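PDB 5XK2: diacylglycerol lipase from Aspergillus oryzae, which probably hydrolyses the ester bonds of mono- and diacylglycerols, as a class 3 lipase of the alpha/beta-hydrolase fold, here in a closed conformation. Local coordinates for residues A[125-128]-A[129-132]. Residues are numbered along the deposited sequence; the frame is centred on the assembly and turned at random.
Sequences KVVR and DRII
The amides of Ile131 and Ile132 bond to the carbonyls of Val127 and Arg128, Ile132 N lying 2.9 Å from Arg128 O, but for the two i to i+4 pairs just before these, the helix opens and a water enters each. There the phi/psi of Val127, -104°/-2°, departs from regular helical values. One water accepts from Asp129 N and donates to Lys125 O, while a second accepts from both Arg130 N and Arg130 NE and donates to Val126 O, 3.2 Å away. Arg130 completes this bridge: its chain bends at chi3 (-76°) and turns back along the helix, bringing NH2 to 2.8 Å from Val126 O. The carbonyl lies near the guanidinium plane, whereas NH2 stands above the carbonyl plane. Val127 CG1 packs over one face of the Arg130 guanidinium, 3.6 Å from Arg130 NH2. Beside it, Val127 CG2 meets Ile131 CD1 at 3.7 Å, the two side chains crossing at a slant. Arg128 and Ile132 run alongside each other, with CG of the arginine against CD1 of the isoleucine at 3.6 Å; the far end of Arg128 forms a salt bridge with Asp165 on helix 154-168. The two water-bridged pairs lie in the middle of helix 118-138, which rests on the central sheet: Val127 and Ile131 pack on Phe63 of strand 58-65 and Phe88 of strand 83-89, and Arg130 reaches Leu61 and Phe63.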
# COMPACT_ATOMS: atom_id res chain seq x y z
N LYS A 125 13.25 6.44 18.53
CA LYS A 125 14.19 5.98 19.57
C LYS A 125 15.42 5.28 19.00
O LYS A 125 16.50 5.39 19.57
CB LYS A 125 13.49 5.05 20.56
CG LYS A 125 12.58 5.75 21.53
CD LYS A 125 12.37 4.89 22.76
CE LYS A 125 13.64 4.78 23.57
NZ LYS A 125 13.56 3.67 24.56
N VAL A 126 15.25 4.58 17.89
CA VAL A 126 16.36 3.86 17.26
C VAL A 126 17.42 4.83 16.73
O VAL A 126 18.61 4.52 16.75
CB VAL A 126 15.84 2.94 16.11
CG1 VAL A 126 16.99 2.44 15.23
CG2 VAL A 126 15.08 1.75 16.69
N VAL A 127 17.00 5.98 16.21
CA VAL A 127 17.96 6.96 15.71
C VAL A 127 18.23 8.19 16.60
O VAL A 127 19.08 9.03 16.26
CB VAL A 127 17.55 7.45 14.30
CG1 VAL A 127 17.68 6.31 13.30
CG2 VAL A 127 16.12 7.98 14.30
N ARG A 128 17.55 8.30 17.73
CA ARG A 128 17.63 9.51 18.56
C ARG A 128 19.05 9.86 19.04
O ARG A 128 19.47 11.02 18.98
CB ARG A 128 16.71 9.36 19.78
CG ARG A 128 16.95 10.40 20.85
CD ARG A 128 15.84 10.37 21.92
NE ARG A 128 15.87 9.14 22.72
CZ ARG A 128 14.99 8.88 23.69
NH1 ARG A 128 14.01 9.76 23.96
NH2 ARG A 128 15.08 7.76 24.40
N ASP A 129 19.77 8.87 19.56
CA ASP A 129 21.09 9.13 20.13
C ASP A 129 22.08 9.67 19.09
O ASP A 129 22.80 10.63 19.36
CB ASP A 129 21.63 7.85 20.76
CG ASP A 129 20.84 7.43 21.99
OD1 ASP A 129 20.18 8.30 22.60
OD2 ASP A 129 20.87 6.23 22.34
N ARG A 130 22.08 9.06 17.91
CA ARG A 130 22.91 9.50 16.78
C ARG A 130 22.58 10.92 16.36
O ARG A 130 23.46 11.73 16.07
CB ARG A 130 22.70 8.59 15.58
CG ARG A 130 23.63 7.46 15.43
CD ARG A 130 23.08 6.61 14.31
NE ARG A 130 21.92 5.84 14.75
CZ ARG A 130 21.33 4.92 14.00
NH1 ARG A 130 21.77 4.70 12.77
NH2 ARG A 130 20.32 4.22 14.49
N ILE A 131 21.28 11.22 16.31
CA ILE A 131 20.84 12.54 15.86
C ILE A 131 21.21 13.62 16.88
O ILE A 131 21.72 14.68 16.51
CB ILE A 131 19.33 12.52 15.57
CG1 ILE A 131 19.07 11.70 14.29
CG2 ILE A 131 18.80 13.95 15.43
CD1 ILE A 131 17.60 11.40 14.01
N ILE A 132 21.00 13.36 18.16
CA ILE A 132 21.37 14.31 19.19
C ILE A 132 22.89 14.53 19.21
O ILE A 132 23.35 15.67 19.34
CB ILE A 132 20.87 13.83 20.56
CG1 ILE A 132 19.35 13.95 20.60
CG2 ILE A 132 21.51 14.64 21.70
CD1 ILE A 132 18.73 13.38 21.84
O HOH W 1 19.16 5.97 19.55
O HOH W 2 21.14 6.29 17.49